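Alpha/beta hydrolase (Enterobacter asburiae, PDB 6KMO) probably hydrolyses carboxylic ester bonds as an esterase or lipase of the alpha/beta hydrolase fold. Local coordinates at residues 69-74 with 121-126; 89-94 with 130-135. The protein carries 2 engineered substitutions. All blocks are in the same frame, centred on the assembly; numbering follows the deposited sequence.

Contacts 1 and 2 lie side by side at one flank of the central sheet, their centres about 6 Å apart. Contact 1 brings the outermost strand 71-80 against helix 115-129; contact 2 pairs strand 83-92 with strand 132-136, the strand that follows that helix. A backbone bond of the sheet joins them, I89 N to S74 O at 2.8 Å; the side-chain Q72 NE2 reaches E93 O, in the loop after strand 83-92, at 2.7 Å, both probable hydrogen bonds. V126 CG1 of the helix packs 3.3 Å from A131 O. Strand 174-179, which leads into a GxSxG sequence consistent with a nucleophile elbow, lies two places beyond 132-136 in the strand order, separated from it by strand 99-105.

Contact 1: 69-74 with 121-126; sequences PPAQVS and LIRDLV
R123 reaches from helix 115-129 to the backbone of P69, where its NH1 donates a hydrogen bond of 2.8 Å to P69 O. The bond is fairly straight, with an angle of 159° at the hydrogen. P69 O lies almost exactly in the guanidinium plane, at its edge, whereas NH1 is tilted 32° from the plane of the carbonyl. A71 places its methyl over one guanidinium face and also against the aliphatic part of the arginine, with A71 CB 3.8 Å from R123 CG. V73 comes in obliquely: its CG2 branch lies 3.6 Å from R123 NH2, and the two side chains run roughly at right angles. The ring of P69 also meets the next helix residue, its CG 3.4 Å from D124 OD1.

The setting is the N-terminal antiparallel edge of an alpha/beta hydrolase sheet, where the outermost strand, 71-80, meets the helix that links the parallel strands 99-105 and 132-136. One arginine thus touches the P69-P70 segment and the side chains of A71 and V73.

Two waters extend the grip. Water 1 accepts from R123 NH1 at 3.0 Å and donates to A71 O; water 2 donates to the same carbonyl at 2.8 Å, while its bond from R123 NH2 is weak. The carbonyl of A71 is therefore served by two waters, and NH1 divides its hydrogens between P69 O and water 1.

Behind these contacts, R123 CG stands anti to its carbonyl carbon (chi1 -72°), and the chain runs extended from CG to NE, carrying the guanidinium to the strand. E119, one turn earlier, forms a salt bridge with NH2 and should steady the group's rotation. D124 turns its other oxygen, OD2, to a salt bridge with R120, while P70 O accepts a hydrogen bond from R127.

Contact 2: 89-94 with 130-135; sequences IVKPEN and GAAAVY
I89 and V90 pair with V134 and A133 in a buried antiparallel ladder, joining strand 83-92 to strand 132-136 within the central sheet. V90 and A133 form the hydrogen-bonded pair. V90 N donates to A133 O at 2.9 Å, and A133 N returns a bond of the same length to V90 O, with angles at hydrogen of 164° and 160°. Each carbonyl also takes a CA-H...O contact from a residue of the opposing strand: I89 CA lies 3.2 Å from A133 O, and A132 CA 3.3 Å from V90 O.

This seam is where the antiparallel beginning of the alpha/beta hydrolase sheet gives way to its parallel body, since strand 132-136 runs parallel to its other neighbour, 99-105. The N-to-C directions of segments 89-92 and 132-135 differ by 166°, close to fully antiparallel.

V90 and A133 send their side chains to the same face, CB to CB 4.2 Å, where I122 and V126 of helix 115-129 pack on both and F115 on V90. I89 and V134 occupy the other face, both touching I167. K91 lays its CG 4.0 Å from A132 CB; beyond that the chain is extended and carries NZ away to a hydrogen bond with I167 O. Past the ladder, the P92 ring sets CG 3.9 Å from G130 O. G130 itself has a positive phi, a conformation suited to glycine, where the chain leaves the helix for the strand.

Contact 1: 69-74 with 121-126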
loop_
_atom_site.group_PDB
_atom_site.type_symbol
_atom_site.label_atom_id
_atom_site.label_comp_id
_atom_site.label_asym_id
_atom_site.label_seq_id
_atom_site.Cartn_x
_atom_site.Cartn_y
_atom_site.Cartn_z
ATOM N N PRO A 69 -8.103 11.120 17.496
ATOM C CA PRO A 69 -8.117 9.837 18.189
ATOM C C PRO A 69 -7.263 9.902 19.434
ATOM O O PRO A 69 -6.322 10.711 19.524
ATOM C CB PRO A 69 -7.527 8.870 17.146
ATOM C CG PRO A 69 -6.594 9.725 16.374
ATOM C CD PRO A 69 -7.247 11.096 16.294
ATOM N N PRO A 70 -7.549 9.074 20.439
ATOM C CA PRO A 70 -6.823 9.178 21.706
ATOM C C PRO A 70 -5.317 8.985 21.558
ATOM O O PRO A 70 -4.850 8.062 20.885
ATOM C CB PRO A 70 -7.447 8.062 22.554
ATOM C CG PRO A 70 -8.816 7.895 21.984
ATOM C CD PRO A 70 -8.669 8.124 20.514
ATOM N N ALA A 71 -4.566 9.849 22.238
ATOM C CA ALA A 71 -3.112 9.804 22.296
ATOM C C ALA A 71 -2.667 10.750 23.400
ATOM O O ALA A 71 -3.442 11.597 23.858
ATOM C CB ALA A 71 -2.484 10.236 20.965
ATOM N N GLN A 72 -1.414 10.611 23.809
ATOM C CA GLN A 72 -0.793 11.502 24.781
ATOM C C GLN A 72 0.126 12.478 24.057
ATOM O O GLN A 72 0.943 12.059 23.226
ATOM C CB GLN A 72 0.091 10.709 25.742
ATOM C CG GLN A 72 -0.553 9.625 26.553
ATOM C CD GLN A 72 0.486 8.829 27.332
ATOM O OE1 GLN A 72 1.641 9.244 27.460
ATOM N NE2 GLN A 72 0.078 7.682 27.857
ATOM N N VAL A 73 0.032 13.759 24.386
ATOM C CA VAL A 73 0.862 14.792 23.775
ATOM C C VAL A 73 1.618 15.550 24.859
ATOM O O VAL A 73 1.026 15.951 25.877
ATOM C CB VAL A 73 0.038 15.757 22.908
ATOM C CG1 VAL A 73 0.945 16.806 22.299
ATOM C CG2 VAL A 73 -0.720 14.993 21.833
ATOM N N SER A 74 2.911 15.752 24.643
ATOM C CA SER A 74 3.741 16.553 25.524
ATOM C C SER A 74 4.683 17.407 24.687
ATOM O O SER A 74 4.713 17.317 23.451
ATOM C CB SER A 74 4.517 15.680 26.509
ATOM O OG SER A 74 5.384 14.783 25.842
ATOM N N LEU A 121 -3.087 13.389 11.796
ATOM C CA LEU A 121 -2.213 12.485 11.058
ATOM C C LEU A 121 -1.150 11.887 11.965
ATOM O O LEU A 121 -0.898 10.681 11.927
ATOM C CB LEU A 121 -1.564 13.246 9.899
ATOM C CG LEU A 121 -0.404 12.571 9.166
ATOM C CD1 LEU A 121 -0.804 11.213 8.577
ATOM C CD2 LEU A 121 0.127 13.492 8.061
ATOM N N ILE A 122 -0.492 12.724 12.770
ATOM C CA ILE A 122 0.554 12.219 13.653
ATOM C C ILE A 122 -0.022 11.202 14.624
ATOM O O ILE A 122 0.556 10.134 14.841
ATOM C CB ILE A 122 1.254 13.376 14.384
ATOM C CG1 ILE A 122 1.993 14.261 13.388
ATOM C CG2 ILE A 122 2.211 12.825 15.422
ATOM C CD1 ILE A 122 2.351 15.613 13.941
ATOM N N ARG A 123 -1.156 11.529 15.238
ATOM C CA ARG A 123 -1.772 10.590 16.168
ATOM C C ARG A 123 -2.129 9.280 15.479
ATOM O O ARG A 123 -1.955 8.198 16.060
ATOM C CB ARG A 123 -3.015 11.213 16.813
ATOM C CG ARG A 123 -2.718 12.308 17.835
ATOM C CD ARG A 123 -4.018 12.882 18.353
ATOM N NE ARG A 123 -3.842 13.896 19.382
ATOM C CZ ARG A 123 -4.521 13.941 20.530
ATOM N NH1 ARG A 123 -5.390 12.995 20.852
ATOM N NH2 ARG A 123 -4.291 14.941 21.368
ATOM N N ASP A 124 -2.636 9.341 14.246
ATOM C CA ASP A 124 -2.964 8.111 13.530
ATOM C C ASP A 124 -1.722 7.241 13.344
ATOM O O ASP A 124 -1.784 6.013 13.483
ATOM C CB ASP A 124 -3.560 8.432 12.154
ATOM C CG ASP A 124 -4.987 8.902 12.198
ATOM O OD1 ASP A 124 -5.675 8.767 13.239
ATOM O OD2 ASP A 124 -5.445 9.425 11.154
ATOM N N LEU A 125 -0.588 7.853 13.006
ATOM C CA LEU A 125 0.631 7.083 12.781
ATOM C C LEU A 125 1.184 6.511 14.082
ATOM O O LEU A 125 1.704 5.393 14.102
ATOM C CB LEU A 125 1.678 7.971 12.102
ATOM C CG LEU A 125 1.381 8.379 10.645
ATOM C CD1 LEU A 125 2.250 9.563 10.259
ATOM C CD2 LEU A 125 1.564 7.207 9.692
ATOM N N VAL A 126 1.097 7.278 15.166
ATOM C CA VAL A 126 1.498 6.788 16.481
ATOM C C VAL A 126 0.647 5.593 16.881
ATOM O O VAL A 126 1.162 4.567 17.327
ATOM C CB VAL A 126 1.391 7.939 17.493
ATOM C CG1 VAL A 126 1.466 7.403 18.935
ATOM C CG2 VAL A 126 2.478 8.960 17.235
HETATM O O HOH W 1 -6.559 12.260 23.559
HETATM O O HOH W 2 -4.562 14.017 24.632
#

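Contact 2: 89-94 with 130-135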
loop_
_atom_site.group_PDB
_atom_site.type_symbol
_atom_site.label_atom_id
_atom_site.label_comp_id
_atom_site.label_asym_id
_atom_site.label_seq_id
_atom_site.Cartn_x
_atom_site.Cartn_y
_atom_site.Cartn_z
ATOM N N ILE A 89 5.811 15.747 21.354
ATOM C CA ILE A 89 5.997 14.309 21.478
ATOM C C ILE A 89 4.625 13.672 21.623
ATOM O O ILE A 89 3.839 14.068 22.490
ATOM C CB ILE A 89 6.913 13.958 22.661
ATOM C CG1 ILE A 89 8.275 14.641 22.492
ATOM C CG2 ILE A 89 7.126 12.463 22.769
ATOM C CD1 ILE A 89 8.539 15.735 23.448
ATOM N N VAL A 90 4.315 12.716 20.762
ATOM C CA VAL A 90 3.006 12.072 20.739
ATOM C C VAL A 90 3.211 10.585 20.977
ATOM O O VAL A 90 4.046 9.954 20.319
ATOM C CB VAL A 90 2.270 12.331 19.413
ATOM C CG1 VAL A 90 0.873 11.742 19.449
ATOM C CG2 VAL A 90 2.213 13.828 19.105
ATOM N N LYS A 91 2.480 10.026 21.936
ATOM C CA LYS A 91 2.593 8.625 22.302
ATOM C C LYS A 91 1.220 7.981 22.350
ATOM O O LYS A 91 0.203 8.670 22.482
ATOM C CB LYS A 91 3.261 8.493 23.680
ATOM C CG LYS A 91 4.662 9.023 23.734
ATOM C CD LYS A 91 5.266 8.835 25.119
ATOM C CE LYS A 91 6.623 9.508 25.193
ATOM N NZ LYS A 91 7.277 9.299 26.525
ATOM N N PRO A 92 1.153 6.652 22.243
ATOM C CA PRO A 92 -0.135 5.970 22.400
ATOM C C PRO A 92 -0.743 6.291 23.756
ATOM O O PRO A 92 -0.030 6.540 24.734
ATOM C CB PRO A 92 0.237 4.484 22.278
ATOM C CG PRO A 92 1.530 4.484 21.499
ATOM C CD PRO A 92 2.253 5.714 21.957
ATOM N N GLU A 93 -2.078 6.235 23.799
ATOM C CA GLU A 93 -2.830 6.731 24.941
ATOM C C GLU A 93 -2.404 6.042 26.220
ATOM O O GLU A 93 -2.328 6.678 27.278
ATOM C CB GLU A 93 -4.326 6.505 24.698
ATOM C CG GLU A 93 -5.222 6.777 25.897
ATOM C CD GLU A 93 -6.674 6.402 25.643
ATOM O OE1 GLU A 93 -7.563 7.048 26.237
ATOM O OE2 GLU A 93 -6.927 5.461 24.857
ATOM N N ASN A 94 -2.151 4.738 26.162
ATOM C CA ASN A 94 -1.810 3.981 27.358
ATOM C C ASN A 94 -0.318 3.739 27.462
ATOM O O ASN A 94 0.114 2.790 28.122
ATOM C CB ASN A 94 -2.605 2.678 27.407
ATOM C CG ASN A 94 -4.093 2.919 27.614
ATOM O OD1 ASN A 94 -4.498 3.616 28.544
ATOM N ND2 ASN A 94 -4.910 2.356 26.733
ATOM N N GLY A 130 2.509 2.083 17.231
ATOM C CA GLY A 130 2.908 1.897 18.617
ATOM C C GLY A 130 4.117 2.683 19.052
ATOM O O GLY A 130 4.580 2.501 20.191
ATOM N N ALA A 131 4.674 3.526 18.200
ATOM C CA ALA A 131 5.908 4.249 18.450
ATOM C C ALA A 131 5.600 5.697 18.804
ATOM O O ALA A 131 4.551 6.236 18.451
ATOM C CB ALA A 131 6.815 4.199 17.222
ATOM N N ALA A 132 6.531 6.336 19.501
ATOM C CA ALA A 132 6.411 7.756 19.774
ATOM C C ALA A 132 6.797 8.580 18.556
ATOM O O ALA A 132 7.758 8.256 17.854
ATOM C CB ALA A 132 7.322 8.158 20.935
ATOM N N ALA A 133 6.045 9.643 18.306
ATOM C CA ALA A 133 6.397 10.632 17.295
ATOM C C ALA A 133 7.056 11.833 17.950
ATOM O O ALA A 133 6.594 12.318 18.987
ATOM C CB ALA A 133 5.155 11.113 16.543
ATOM N N VAL A 134 8.105 12.338 17.328
ATOM C CA VAL A 134 8.776 13.556 17.770
ATOM C C VAL A 134 8.658 14.576 16.641
ATOM O O VAL A 134 9.473 14.602 15.705
ATOM C CB VAL A 134 10.234 13.322 18.173
ATOM C CG1 VAL A 134 10.851 14.607 18.715
ATOM C CG2 VAL A 134 10.323 12.179 19.183
ATOM N N TYR A 135 7.626 15.407 16.717
ATOM C CA TYR A 135 7.425 16.503 15.777
ATOM C C TYR A 135 8.461 17.583 16.032
ATOM O O TYR A 135 8.691 17.960 17.181
ATOM C CB TYR A 135 5.993 17.069 15.963
ATOM C CG TYR A 135 5.785 18.434 15.358
ATOM C CD1 TYR A 135 5.217 18.580 14.110
ATOM C CD2 TYR A 135 6.182 19.582 16.026
ATOM C CE1 TYR A 135 5.057 19.825 13.526
ATOM C CE2 TYR A 135 6.043 20.827 15.444
ATOM C CZ TYR A 135 5.482 20.940 14.200
ATOM O OH TYR A 135 5.366 22.169 13.606
#